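Local coordinates for bradyzoite pseudokinase 1 (Toxoplasma gondii, PDB 6M7Z), which is a divergent pseudokinase lacking the glycine-rich loop, of a kinase group probably linked to membrane ultrastructure of the parasitophorous vacuole, at residues Leu21-Ile27 with Glu115-Ala119; Gly48-Val54 with Gly75-Arg81; Glu94-Tyr98 with Tyr123-Pro127. One frame throughout, in Å; residues are numbered along the deposited sequence.

Interaction 1: Leu21-Ile27 with Glu115-Ala119; sequences LKELPDI and EYRGA
R117 reaches across the end of helix 14-23 and folds its guanidinium against the backbone of L21-I27. CG leaves anti to the backbone N (chi1 162°) and the chain bends at chi3 (60°), bringing the group to the carbonyls at the helix end. K22 O, somewhat out of the guanidinium plane, accepts a bond from R117 NH2 at 3.2 Å. L21 O, at the edge near that plane, takes a weak bond from R117 NE at 3.1 Å; NH2 also bonds L24 O weakly. D26 lies alongside, its carboxylate plane turned 84° from the guanidinium. D26 OD1 is 3.3 Å from R117 NH2 but well out of plane: a salt bridge of charge alone. L21 crosses the arginine stem at about a right angle, its CD1 3.8 Å from R117 CD.

Y116 is crossed by P25, whose CG is 3.9 Å from Y116 CD2, and by I27, with the two CB atoms 3.8 Å apart. D26 and R117 form a single beta bridge: R117 N bonds P25 O at 3.0 Å and I27 N returns a weak bond to R117 O. The arginine adds to this bridge in holding helix end and loop to strand 114-117, its charge probably steadied by carbonyls and D26.

Interaction 2: Gly48-Val54 with Gly75-Arg81; sequences GSTTVNV and GVSAKVR. With EDO (1,2-ethanediol), chain H.
S49 lays its CB over one face of the R81 guanidinium, 3.5 Å from R81 NH1, while its hydroxyl turns to the neighbouring lysine. OG sits between the backbone N and the carbonyl carbon (chi1 65°), and this rotation sets it against the aliphatic stem of K79, with OG 3.4 Å from K79 CG. The contact is one of van der Waals touch, and G48 and S49 are poorly ordered. Beyond its stem K79 leads away from strand 50-54, its NZ going to E94 and H126. R81 NH2 forms a salt bridge with D189.

V80 pairs with T50 through two backbone bonds, V80 N to T50 O at 2.8 Å and T50 N to V80 O at 3.0 Å. V80 CG2 touches T50 CB at 3.8 Å. The same ladder continues through V52 with A78, making 50-54 and 76-82 antiparallel neighbours in the four-stranded sheet of this N-lobe. K79 probably corresponds to the VAIK lysine of kinases. The two strands are joined through helices 59-65 and 69-74.

V54 closes the far end. V54 N reaches V76 O at 2.7 Å, and V76 N returns the bond to V54 O at 3.0 Å. On the sheet face shared with T50, V52, A78 and V80, V54 CB touches V76 CG2 at 4.1 Å. At the R81 end, O1 of an ethanediol, probably from the crystallisation liquor, donates a hydrogen bond to K79 O.

Interaction 3: Glu94-Tyr98 with Tyr123-Pro127; sequences EPYLY and YIFHP. With EDO (1,2-ethanediol), chain H.
The apolar part of the contact is built on I124, whose CD1 fits against E94, P95 and Y98 of helix 88-101. With CG1 anti to the carbonyl carbon and the chain extended beyond it (chi2 -177°), CD1 reaches out to the helix. It meets the stem of E94, with CD1 3.6 Å from E94 CG, and the P95 ring, where P95 CD is 3.8 Å from I124 CD1. P95 and I124 cross at about a right angle. Y98 touches more loosely, its CD2 4.3 Å from I124 CD1.

The aromatic part pairs H126 with Y98 in an offset edge-to-face stack. H126 turns its edge toward the face of Y98, with ring centroids 5.8 Å apart and planes at 60°; H126 CE1 comes to 3.6 Å from Y98 OH. Both rings are held by polar bonds beyond the pair: Y98 OH to L110 O, H126 ND1 to P111 O, and H126 NE2 to K79 NZ.

No hydrogen bond joins the two segments directly. The carboxylate of E94, at the end of an extended chain, forms a salt bridge through OE2 with K79 NZ, consistent with the lysine-glutamate pair that links the sheet to helix C in kinases. Its OE1 accepts a hydrogen bond from O2 of the ethanediol.

Helix 88-101 packs on the sheet face that carries I124, its local axis at 52° to strand 123-127. Y96 turns the other way, to Y20 and W17 of helix 14-23, while F125 lies on the opposite sheet face, against helix 59-65.

Overall arrangement
All three contacts belong to the N-lobe and reach one antiparallel sheet, ordered 50-54, 76-82, 121-127, 114-117. Interaction 2 joins the first two strands, interaction 3 sets helix 88-101 on the third, and interaction 1 fixes the segment after helix 14-23 to the fourth. Centres of interactions 2 and 3 are 10 Å apart, those of 1 and 3 11 Å, and those of 1 and 2 15 Å. Along the chain, interaction 2 closes before interaction 3 opens, whereas 1 and 3 interleave. A probable hydrogen bond from Y123 N to Y116 O links 1 and 3, and the K79-E94 salt bridge joins 2 to 3, consistent with a kinase-like lobe kept without the glycine-rich loop.

Interaction 1: Leu21-Ile27 with Glu115-Ala119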
ATOM      1  N   LEU A  21     -22.008   4.451  -3.022  1.00 39.20           N
ATOM      2  CA  LEU A  21     -21.637   5.552  -2.152  1.00 43.70           C
ATOM      3  C   LEU A  21     -22.650   5.682  -1.007  1.00 46.08           C
ATOM      4  O   LEU A  21     -22.255   5.807   0.153  1.00 56.04           O
ATOM      5  CB  LEU A  21     -21.540   6.833  -2.987  1.00 42.51           C
ATOM      6  CG  LEU A  21     -21.387   8.128  -2.200  1.00 45.78           C
ATOM      7  CD1 LEU A  21     -20.074   8.152  -1.451  1.00 43.30           C
ATOM      8  CD2 LEU A  21     -21.492   9.313  -3.139  1.00 44.64           C
ATOM      9  N   LYS A  22     -23.939   5.591  -1.343  1.00 50.33           N
ATOM     10  CA  LYS A  22     -25.032   5.731  -0.366  1.00 59.88           C
ATOM     11  C   LYS A  22     -25.041   4.566   0.639  1.00 55.61           C
ATOM     12  O   LYS A  22     -25.420   4.748   1.770  1.00 62.66           O
ATOM     13  CB  LYS A  22     -26.367   5.888  -1.096  1.00 66.85           C
ATOM     14  CG  LYS A  22     -26.561   7.278  -1.693  1.00 70.86           C
ATOM     15  CD  LYS A  22     -27.828   7.488  -2.490  1.00 79.74           C
ATOM     16  CE  LYS A  22     -28.232   8.950  -2.537  1.00 85.31           C
ATOM     17  NZ  LYS A  22     -28.878   9.327  -3.818  1.00 88.45           N
ATOM     18  N   GLU A  23     -24.583   3.388   0.219  1.00 54.31           N
ATOM     19  CA  GLU A  23     -24.526   2.187   1.067  1.00 53.15           C
ATOM     20  C   GLU A  23     -23.425   2.271   2.138  1.00 49.07           C
ATOM     21  O   GLU A  23     -23.442   1.481   3.061  1.00 45.60           O
ATOM     22  CB  GLU A  23     -24.313   0.932   0.211  1.00 73.85           C
ATOM     23  CG  GLU A  23     -25.612   0.448  -0.436  1.00 98.80           C
ATOM     24  CD  GLU A  23     -25.613  -0.927  -1.074  1.00116.81           C
ATOM     25  OE1 GLU A  23     -24.548  -1.383  -1.522  1.00109.07           O
ATOM     26  OE2 GLU A  23     -26.694  -1.530  -1.121  1.00116.42           O
ATOM     27  N   LEU A  24     -22.432   3.158   1.991  1.00 46.62           N
ATOM     28  CA  LEU A  24     -21.342   3.268   2.985  1.00 40.21           C
ATOM     29  C   LEU A  24     -21.898   3.815   4.291  1.00 36.14           C
ATOM     30  O   LEU A  24     -22.683   4.754   4.275  1.00 35.69           O
ATOM     31  CB  LEU A  24     -20.240   4.206   2.495  1.00 43.31           C
ATOM     32  CG  LEU A  24     -19.325   3.663   1.409  1.00 46.61           C
ATOM     33  CD1 LEU A  24     -18.330   4.736   0.988  1.00 51.09           C
ATOM     34  CD2 LEU A  24     -18.644   2.372   1.863  1.00 45.59           C
ATOM     35  N   PRO A  25     -21.468   3.280   5.455  1.00 34.49           N
ATOM     36  CA  PRO A  25     -21.956   3.766   6.745  1.00 34.32           C
ATOM     37  C   PRO A  25     -21.483   5.182   7.096  1.00 34.54           C
ATOM     38  O   PRO A  25     -20.407   5.598   6.669  1.00 32.70           O
ATOM     39  CB  PRO A  25     -21.400   2.743   7.747  1.00 34.34           C
ATOM     40  CG  PRO A  25     -20.181   2.169   7.063  1.00 34.28           C
ATOM     41  CD  PRO A  25     -20.514   2.170   5.586  1.00 33.46           C
ATOM     42  N   ASP A  26     -22.310   5.896   7.870  1.00 37.76           N
ATOM     43  CA  ASP A  26     -22.030   7.244   8.310  1.00 43.31           C
ATOM     44  C   ASP A  26     -20.905   7.241   9.349  1.00 43.69           C
ATOM     45  O   ASP A  26     -20.693   6.276  10.067  1.00 57.27           O
ATOM     46  CB  ASP A  26     -23.253   7.908   8.942  1.00 52.14           C
ATOM     47  CG  ASP A  26     -24.318   8.349   7.954  1.00 69.66           C
ATOM     48  OD1 ASP A  26     -24.089   8.290   6.733  1.00 82.02           O
ATOM     49  OD2 ASP A  26     -25.375   8.797   8.423  1.00 89.79           O
ATOM     50  N   ILE A  27     -20.211   8.378   9.410  1.00 40.52           N
ATOM     51  CA  ILE A  27     -19.344   8.755  10.484  1.00 41.31           C
ATOM     52  C   ILE A  27     -19.834  10.126  10.956  1.00 43.89           C
ATOM     53  O   ILE A  27     -20.351  10.913  10.136  1.00 43.29           O
ATOM     54  CB  ILE A  27     -17.877   8.774  10.014  1.00 43.87           C
ATOM     55  CG1 ILE A  27     -16.905   9.120  11.145  1.00 40.41           C
ATOM     56  CG2 ILE A  27     -17.677   9.716   8.835  1.00 40.36           C
ATOM     57  CD1 ILE A  27     -15.436   8.922  10.741  1.00 43.08           C
ATOM     58  N   GLU A 115     -14.327   1.824   6.374  1.00 38.71           N
ATOM     59  CA  GLU A 115     -14.642   2.804   5.329  1.00 39.05           C
ATOM     60  C   GLU A 115     -15.952   3.501   5.703  1.00 38.54           C
ATOM     61  O   GLU A 115     -16.902   2.851   6.070  1.00 39.33           O
ATOM     62  CB  GLU A 115     -14.761   2.129   3.959  1.00 39.18           C
ATOM     63  CG  GLU A 115     -13.681   1.089   3.685  1.00 38.91           C
ATOM     64  CD  GLU A 115     -13.829  -0.255   4.397  1.00 38.24           C
ATOM     65  OE1 GLU A 115     -14.981  -0.642   4.738  1.00 41.94           O
ATOM     66  OE2 GLU A 115     -12.806  -0.931   4.600  1.00 36.70           O
ATOM     67  N   TYR A 116     -15.980   4.833   5.592  1.00 40.64           N
ATOM     68  CA  TYR A 116     -17.136   5.629   5.990  1.00 40.22           C
ATOM     69  C   TYR A 116     -17.373   6.763   4.988  1.00 38.84           C
ATOM     70  O   TYR A 116     -16.527   7.088   4.188  1.00 38.07           O
ATOM     71  CB  TYR A 116     -16.959   6.174   7.408  1.00 40.28           C
ATOM     72  CG  TYR A 116     -16.748   5.099   8.439  1.00 42.43           C
ATOM     73  CD1 TYR A 116     -15.484   4.584   8.673  1.00 41.75           C
ATOM     74  CD2 TYR A 116     -17.821   4.547   9.134  1.00 50.54           C
ATOM     75  CE1 TYR A 116     -15.272   3.573   9.594  1.00 44.55           C
ATOM     76  CE2 TYR A 116     -17.622   3.560  10.091  1.00 47.89           C
ATOM     77  CZ  TYR A 116     -16.344   3.066  10.318  1.00 47.35           C
ATOM     78  OH  TYR A 116     -16.150   2.082  11.249  1.00 47.54           O
ATOM     79  N   ARG A 117     -18.573   7.334   5.057  1.00 40.33           N
ATOM     80  CA  ARG A 117     -19.005   8.469   4.287  1.00 40.27           C
ATOM     81  C   ARG A 117     -19.494   9.525   5.278  1.00 39.70           C
ATOM     82  O   ARG A 117     -20.217   9.213   6.197  1.00 40.06           O
ATOM     83  CB  ARG A 117     -20.115   8.047   3.324  1.00 45.78           C
ATOM     84  CG  ARG A 117     -20.936   9.199   2.773  1.00 55.27           C
ATOM     85  CD  ARG A 117     -21.984   8.806   1.758  1.00 62.89           C
ATOM     86  NE  ARG A 117     -22.915   7.872   2.365  1.00 76.32           N
ATOM     87  CZ  ARG A 117     -23.894   8.213   3.195  1.00 95.83           C
ATOM     88  NH1 ARG A 117     -24.054   9.472   3.557  1.00 97.61           N
ATOM     89  NH2 ARG A 117     -24.718   7.295   3.662  1.00 92.22           N
ATOM     90  N   GLY A 118     -19.034  10.767   5.115  1.00 38.57           N
ATOM     91  CA  GLY A 118     -19.627  11.922   5.755  1.00 37.34           C
ATOM     92  C   GLY A 118     -20.526  12.643   4.781  1.00 37.45           C
ATOM     93  O   GLY A 118     -20.904  12.078   3.781  1.00 36.47           O
ATOM     94  N   ALA A 119     -20.830  13.910   5.062  1.00 38.62           N
ATOM     95  CA  ALA A 119     -21.651  14.730   4.148  1.00 41.03           C
ATOM     96  C   ALA A 119     -20.920  14.990   2.819  1.00 41.32           C
ATOM     97  O   ALA A 119     -21.544  14.934   1.787  1.00 41.46           O
ATOM     98  CB  ALA A 119     -22.036  16.018   4.829  1.00 41.93           C
TER

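Interaction 2: Gly48-Val54 with Gly75-Arg81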
ATOM      1  N   GLY A  48      -5.483  13.963  -5.554  1.00 80.72           N
ATOM      2  CA  GLY A  48      -6.120  12.695  -5.166  1.00 82.09           C
ATOM      3  C   GLY A  48      -6.624  12.744  -3.727  1.00 78.59           C
ATOM      4  O   GLY A  48      -7.327  13.686  -3.325  1.00 79.45           O
ATOM      5  N   SER A  49      -6.245  11.749  -2.923  1.00 74.54           N
ATOM      6  CA  SER A  49      -6.664  11.694  -1.528  1.00 68.72           C
ATOM      7  C   SER A  49      -5.697  12.506  -0.652  1.00 66.42           C
ATOM      8  O   SER A  49      -4.559  12.785  -1.015  1.00 69.93           O
ATOM      9  CB  SER A  49      -6.768  10.270  -1.048  1.00 70.04           C
ATOM     10  OG  SER A  49      -5.507   9.627  -1.029  1.00 77.89           O
ATOM     11  N   THR A  50      -6.179  12.859   0.539  1.00 38.92           N
ATOM     12  CA  THR A  50      -5.430  13.535   1.558  1.00 38.22           C
ATOM     13  C   THR A  50      -5.365  12.604   2.772  1.00 36.11           C
ATOM     14  O   THR A  50      -6.328  11.919   3.100  1.00 35.09           O
ATOM     15  CB  THR A  50      -6.125  14.856   1.869  1.00 38.15           C
ATOM     16  OG1 THR A  50      -6.228  15.484   0.582  1.00 41.95           O
ATOM     17  CG2 THR A  50      -5.440  15.689   2.935  1.00 39.29           C
ATOM     18  N   THR A  51      -4.191  12.569   3.401  1.00 36.64           N
ATOM     19  CA  THR A  51      -3.944  11.716   4.540  1.00 35.73           C
ATOM     20  C   THR A  51      -3.883  12.601   5.781  1.00 35.86           C
ATOM     21  O   THR A  51      -3.195  13.626   5.766  1.00 38.22           O
ATOM     22  CB  THR A  51      -2.653  10.910   4.367  1.00 37.56           C
ATOM     23  OG1 THR A  51      -2.897  10.002   3.296  1.00 36.14           O
ATOM     24  CG2 THR A  51      -2.241  10.143   5.605  1.00 38.55           C
ATOM     25  N   VAL A  52      -4.604  12.190   6.832  1.00 33.03           N
ATOM     26  CA  VAL A  52      -4.517  12.826   8.123  1.00 34.78           C
ATOM     27  C   VAL A  52      -4.087  11.773   9.143  1.00 35.88           C
ATOM     28  O   VAL A  52      -4.785  10.778   9.306  1.00 33.71           O
ATOM     29  CB  VAL A  52      -5.860  13.457   8.524  1.00 34.12           C
ATOM     30  CG1 VAL A  52      -5.738  14.159   9.860  1.00 37.12           C
ATOM     31  CG2 VAL A  52      -6.381  14.412   7.471  1.00 34.64           C
ATOM     32  N   ASN A  53      -2.987  12.018   9.870  1.00 39.71           N
ATOM     33  CA  ASN A  53      -2.575  11.094  10.929  1.00 38.51           C
ATOM     34  C   ASN A  53      -3.326  11.431  12.210  1.00 39.86           C
ATOM     35  O   ASN A  53      -3.476  12.592  12.534  1.00 41.72           O
ATOM     36  CB  ASN A  53      -1.083  11.143  11.216  1.00 39.57           C
ATOM     37  CG  ASN A  53      -0.256  10.738  10.021  1.00 42.74           C
ATOM     38  OD1 ASN A  53      -0.722  10.074   9.093  1.00 42.06           O
ATOM     39  ND2 ASN A  53       0.995  11.152  10.029  1.00 48.21           N
ATOM     40  N   VAL A  54      -3.785  10.391  12.925  1.00 40.84           N
ATOM     41  CA  VAL A  54      -4.343  10.556  14.258  1.00 41.41           C
ATOM     42  C   VAL A  54      -3.532   9.673  15.214  1.00 42.61           C
ATOM     43  O   VAL A  54      -3.833   8.493  15.394  1.00 39.39           O
ATOM     44  CB  VAL A  54      -5.844  10.231  14.290  1.00 44.77           C
ATOM     45  CG1 VAL A  54      -6.455  10.553  15.648  1.00 52.29           C
ATOM     46  CG2 VAL A  54      -6.592  10.947  13.178  1.00 49.51           C
ATOM     47  N   GLY A  75      -1.819   4.183  16.814  1.00 41.34           N
ATOM     48  CA  GLY A  75      -2.471   5.292  16.121  1.00 38.77           C
ATOM     49  C   GLY A  75      -3.100   4.846  14.810  1.00 35.84           C
ATOM     50  O   GLY A  75      -2.889   3.719  14.383  1.00 35.10           O
ATOM     51  N   VAL A  76      -3.876   5.735  14.177  1.00 38.96           N
ATOM     52  CA  VAL A  76      -4.483   5.450  12.876  1.00 39.38           C
ATOM     53  C   VAL A  76      -4.237   6.627  11.934  1.00 36.74           C
ATOM     54  O   VAL A  76      -3.935   7.738  12.346  1.00 38.10           O
ATOM     55  CB  VAL A  76      -5.992   5.146  12.972  1.00 40.17           C
ATOM     56  CG1 VAL A  76      -6.278   3.973  13.898  1.00 44.38           C
ATOM     57  CG2 VAL A  76      -6.809   6.368  13.373  1.00 39.31           C
ATOM     58  N   SER A  77      -4.385   6.347  10.648  1.00 37.52           N
ATOM     59  CA  SER A  77      -4.405   7.382   9.624  1.00 38.75           C
ATOM     60  C   SER A  77      -5.697   7.277   8.812  1.00 34.93           C
ATOM     61  O   SER A  77      -6.277   6.217   8.659  1.00 34.74           O
ATOM     62  CB  SER A  77      -3.189   7.302   8.749  1.00 40.60           C
ATOM     63  OG  SER A  77      -3.121   6.024   8.142  1.00 46.26           O
ATOM     64  N   ALA A  78      -6.162   8.432   8.351  1.00 35.49           N
ATOM     65  CA  ALA A  78      -7.381   8.538   7.572  1.00 33.87           C
ATOM     66  C   ALA A  78      -7.026   9.046   6.170  1.00 33.34           C
ATOM     67  O   ALA A  78      -6.309  10.018   6.003  1.00 34.11           O
ATOM     68  CB  ALA A  78      -8.349   9.456   8.261  1.00 32.67           C
ATOM     69  N   LYS A  79      -7.505   8.322   5.167  1.00 32.06           N
ATOM     70  CA  LYS A  79      -7.442   8.720   3.780  1.00 32.50           C
ATOM     71  C   LYS A  79      -8.798   9.327   3.421  1.00 29.64           C
ATOM     72  O   LYS A  79      -9.821   8.641   3.469  1.00 29.53           O
ATOM     73  CB  LYS A  79      -7.118   7.480   2.941  1.00 36.06           C
ATOM     74  CG  LYS A  79      -6.354   7.745   1.670  1.00 42.41           C
ATOM     75  CD  LYS A  79      -5.984   6.486   0.879  1.00 47.82           C
ATOM     76  CE  LYS A  79      -4.954   5.588   1.531  1.00 47.51           C
ATOM     77  NZ  LYS A  79      -5.062   4.186   1.056  1.00 44.16           N
ATOM     78  N   VAL A  80      -8.817  10.605   3.070  1.00 28.46           N
ATOM     79  CA  VAL A  80     -10.067  11.309   2.810  1.00 28.86           C
ATOM     80  C   VAL A  80     -10.095  11.785   1.353  1.00 28.80           C
ATOM     81  O   VAL A  80      -9.070  12.181   0.806  1.00 27.82           O
ATOM     82  CB  VAL A  80     -10.270  12.479   3.784  1.00 29.27           C
ATOM     83  CG1 VAL A  80     -10.106  12.011   5.204  1.00 30.73           C
ATOM     84  CG2 VAL A  80      -9.344  13.633   3.535  1.00 30.68           C
ATOM     85  N   ARG A  81     -11.276  11.723   0.740  1.00 29.04           N
ATOM     86  CA  ARG A  81     -11.506  12.204  -0.617  1.00 30.36           C
ATOM     87  C   ARG A  81     -12.818  12.996  -0.635  1.00 31.23           C
ATOM     88  O   ARG A  81     -13.816  12.610   0.003  1.00 29.79           O
ATOM     89  CB  ARG A  81     -11.630  11.065  -1.632  1.00 31.87           C
ATOM     90  CG  ARG A  81     -10.323  10.424  -2.089  1.00 34.12           C
ATOM     91  CD  ARG A  81     -10.488   9.447  -3.223  1.00 38.02           C
ATOM     92  NE  ARG A  81      -9.336   9.333  -4.125  1.00 43.22           N
ATOM     93  CZ  ARG A  81      -8.362   8.432  -4.008  1.00 54.03           C
ATOM     94  NH1 ARG A  81      -8.268   7.708  -2.903  1.00 54.38           N
ATOM     95  NH2 ARG A  81      -7.520   8.228  -5.012  1.00 49.82           N
TER
HETATM   96  C1  EDO H 402     -11.332   7.487  -0.072  1.00 42.01           C
HETATM   97  O1  EDO H 402     -11.353   7.973   1.286  1.00 29.78           O
HETATM   98  C2  EDO H 402      -9.896   7.113  -0.437  1.00 47.63           C
HETATM   99  O2  EDO H 402      -9.777   6.583  -1.767  1.00 43.29           O

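Interaction 3: Glu94-Tyr98 with Tyr123-Pro127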
ATOM      1  N   GLU A  94     -11.828   2.971  -3.981  1.00 26.43           N
ATOM      2  CA  GLU A  94     -10.915   2.324  -3.062  1.00 27.27           C
ATOM      3  C   GLU A  94     -11.709   1.635  -1.942  1.00 28.07           C
ATOM      4  O   GLU A  94     -11.442   0.482  -1.607  1.00 28.15           O
ATOM      5  CB  GLU A  94      -9.869   3.311  -2.541  1.00 27.01           C
ATOM      6  CG  GLU A  94      -8.693   2.611  -1.895  1.00 28.43           C
ATOM      7  CD  GLU A  94      -7.573   3.498  -1.361  1.00 29.19           C
ATOM      8  OE1 GLU A  94      -7.692   4.775  -1.491  1.00 29.73           O
ATOM      9  OE2 GLU A  94      -6.583   2.924  -0.816  1.00 28.93           O
ATOM     10  N   PRO A  95     -12.699   2.294  -1.295  1.00 27.59           N
ATOM     11  CA  PRO A  95     -13.564   1.588  -0.343  1.00 27.99           C
ATOM     12  C   PRO A  95     -14.206   0.323  -0.934  1.00 28.56           C
ATOM     13  O   PRO A  95     -14.291  -0.722  -0.254  1.00 27.93           O
ATOM     14  CB  PRO A  95     -14.630   2.632   0.005  1.00 28.86           C
ATOM     15  CG  PRO A  95     -13.903   3.969  -0.201  1.00 29.60           C
ATOM     16  CD  PRO A  95     -12.996   3.739  -1.389  1.00 28.47           C
ATOM     17  N   TYR A  96     -14.643   0.410  -2.196  1.00 30.21           N
ATOM     18  CA  TYR A  96     -15.242  -0.732  -2.861  1.00 33.70           C
ATOM     19  C   TYR A  96     -14.240  -1.897  -2.911  1.00 33.30           C
ATOM     20  O   TYR A  96     -14.601  -3.020  -2.559  1.00 34.30           O
ATOM     21  CB  TYR A  96     -15.714  -0.334  -4.261  1.00 37.25           C
ATOM     22  CG  TYR A  96     -16.375  -1.445  -5.033  1.00 39.17           C
ATOM     23  CD1 TYR A  96     -15.634  -2.340  -5.773  1.00 45.10           C
ATOM     24  CD2 TYR A  96     -17.745  -1.608  -5.015  1.00 42.73           C
ATOM     25  CE1 TYR A  96     -16.245  -3.347  -6.505  1.00 51.80           C
ATOM     26  CE2 TYR A  96     -18.370  -2.626  -5.712  1.00 48.70           C
ATOM     27  CZ  TYR A  96     -17.617  -3.505  -6.460  1.00 54.95           C
ATOM     28  OH  TYR A  96     -18.220  -4.517  -7.153  1.00 63.01           O
ATOM     29  N   LEU A  97     -13.002  -1.649  -3.366  1.00 32.66           N
ATOM     30  CA  LEU A  97     -11.984  -2.701  -3.408  1.00 35.55           C
ATOM     31  C   LEU A  97     -11.842  -3.352  -2.031  1.00 34.29           C
ATOM     32  O   LEU A  97     -11.827  -4.567  -1.940  1.00 34.66           O
ATOM     33  CB  LEU A  97     -10.624  -2.152  -3.837  1.00 35.77           C
ATOM     34  CG  LEU A  97     -10.476  -1.723  -5.290  1.00 38.63           C
ATOM     35  CD1 LEU A  97      -9.005  -1.405  -5.581  1.00 41.58           C
ATOM     36  CD2 LEU A  97     -10.954  -2.796  -6.260  1.00 41.64           C
ATOM     37  N   TYR A  98     -11.737  -2.541  -0.978  1.00 36.17           N
ATOM     38  CA  TYR A  98     -11.484  -3.077   0.363  1.00 35.88           C
ATOM     39  C   TYR A  98     -12.669  -3.916   0.844  1.00 39.81           C
ATOM     40  O   TYR A  98     -12.444  -4.939   1.484  1.00 49.56           O
ATOM     41  CB  TYR A  98     -11.118  -1.970   1.362  1.00 32.99           C
ATOM     42  CG  TYR A  98      -9.642  -1.660   1.379  1.00 32.49           C
ATOM     43  CD1 TYR A  98      -8.747  -2.533   1.967  1.00 32.83           C
ATOM     44  CD2 TYR A  98      -9.132  -0.515   0.792  1.00 32.82           C
ATOM     45  CE1 TYR A  98      -7.387  -2.273   1.999  1.00 33.59           C
ATOM     46  CE2 TYR A  98      -7.775  -0.238   0.812  1.00 34.98           C
ATOM     47  CZ  TYR A  98      -6.892  -1.117   1.426  1.00 33.94           C
ATOM     48  OH  TYR A  98      -5.548  -0.855   1.454  1.00 33.26           O
ATOM     49  N   TYR A 123     -13.998   8.286   3.769  1.00 27.70           N
ATOM     50  CA  TYR A 123     -12.897   8.013   4.670  1.00 28.58           C
ATOM     51  C   TYR A 123     -12.492   6.531   4.575  1.00 28.85           C
ATOM     52  O   TYR A 123     -13.349   5.655   4.494  1.00 28.90           O
ATOM     53  CB  TYR A 123     -13.270   8.278   6.126  1.00 28.75           C
ATOM     54  CG  TYR A 123     -13.710   9.672   6.478  1.00 29.46           C
ATOM     55  CD1 TYR A 123     -14.959  10.145   6.114  1.00 30.54           C
ATOM     56  CD2 TYR A 123     -12.917  10.487   7.250  1.00 30.46           C
ATOM     57  CE1 TYR A 123     -15.383  11.416   6.456  1.00 31.48           C
ATOM     58  CE2 TYR A 123     -13.319  11.768   7.603  1.00 32.06           C
ATOM     59  CZ  TYR A 123     -14.566  12.225   7.224  1.00 32.25           C
ATOM     60  OH  TYR A 123     -14.974  13.482   7.570  1.00 35.45           O
ATOM     61  N   ILE A 124     -11.185   6.263   4.585  1.00 29.09           N
ATOM     62  CA  ILE A 124     -10.633   4.957   4.824  1.00 29.91           C
ATOM     63  C   ILE A 124      -9.620   5.091   5.959  1.00 28.98           C
ATOM     64  O   ILE A 124      -8.706   5.897   5.871  1.00 30.21           O
ATOM     65  CB  ILE A 124      -9.938   4.362   3.581  1.00 32.28           C
ATOM     66  CG1 ILE A 124     -10.874   4.257   2.387  1.00 34.23           C
ATOM     67  CG2 ILE A 124      -9.306   3.002   3.914  1.00 34.59           C
ATOM     68  CD1 ILE A 124     -10.219   3.617   1.182  1.00 37.55           C
ATOM     69  N   PHE A 125      -9.777   4.276   6.997  1.00 28.33           N
ATOM     70  CA  PHE A 125      -8.851   4.269   8.097  1.00 27.89           C
ATOM     71  C   PHE A 125      -7.837   3.135   7.875  1.00 28.11           C
ATOM     72  O   PHE A 125      -8.165   2.058   7.368  1.00 28.32           O
ATOM     73  CB  PHE A 125      -9.624   4.200   9.413  1.00 27.61           C
ATOM     74  CG  PHE A 125     -10.374   5.471   9.740  1.00 27.03           C
ATOM     75  CD1 PHE A 125     -11.652   5.693   9.254  1.00 26.49           C
ATOM     76  CD2 PHE A 125      -9.782   6.470  10.502  1.00 27.01           C
ATOM     77  CE1 PHE A 125     -12.319   6.882   9.519  1.00 26.46           C
ATOM     78  CE2 PHE A 125     -10.448   7.659  10.760  1.00 26.70           C
ATOM     79  CZ  PHE A 125     -11.724   7.864  10.277  1.00 26.99           C
ATOM     80  N   HIS A 126      -6.580   3.420   8.219  1.00 28.22           N
ATOM     81  CA  HIS A 126      -5.476   2.482   8.159  1.00 28.62           C
ATOM     82  C   HIS A 126      -4.733   2.511   9.484  1.00 29.07           C
ATOM     83  O   HIS A 126      -4.773   3.509  10.191  1.00 28.86           O
ATOM     84  CB  HIS A 126      -4.489   2.844   7.040  1.00 28.65           C
ATOM     85  CG  HIS A 126      -5.058   2.758   5.672  1.00 28.72           C
ATOM     86  ND1 HIS A 126      -5.484   1.573   5.134  1.00 29.47           N
ATOM     87  CD2 HIS A 126      -5.249   3.707   4.732  1.00 28.62           C
ATOM     88  CE1 HIS A 126      -5.937   1.795   3.909  1.00 30.00           C
ATOM     89  NE2 HIS A 126      -5.819   3.104   3.647  1.00 28.68           N
ATOM     90  N   PRO A 127      -3.959   1.453   9.813  1.00 30.06           N
ATOM     91  CA  PRO A 127      -2.996   1.546  10.898  1.00 31.07           C
ATOM     92  C   PRO A 127      -2.028   2.680  10.534  1.00 31.60           C
ATOM     93  O   PRO A 127      -1.724   2.876   9.349  1.00 30.24           O
ATOM     94  CB  PRO A 127      -2.282   0.192  10.918  1.00 31.82           C
ATOM     95  CG  PRO A 127      -3.110  -0.724  10.050  1.00 31.44           C
ATOM     96  CD  PRO A 127      -3.915   0.156   9.120  1.00 30.38           C
TER
HETATM   97  C1  EDO H 402     -11.332   7.487  -0.072  1.00 42.01           C
HETATM   98  O1  EDO H 402     -11.353   7.973   1.286  1.00 29.78           O
HETATM   99  C2  EDO H 402      -9.896   7.113  -0.437  1.00 47.63           C
HETATM  100  O2  EDO H 402      -9.777   6.583  -1.767  1.00 43.29           O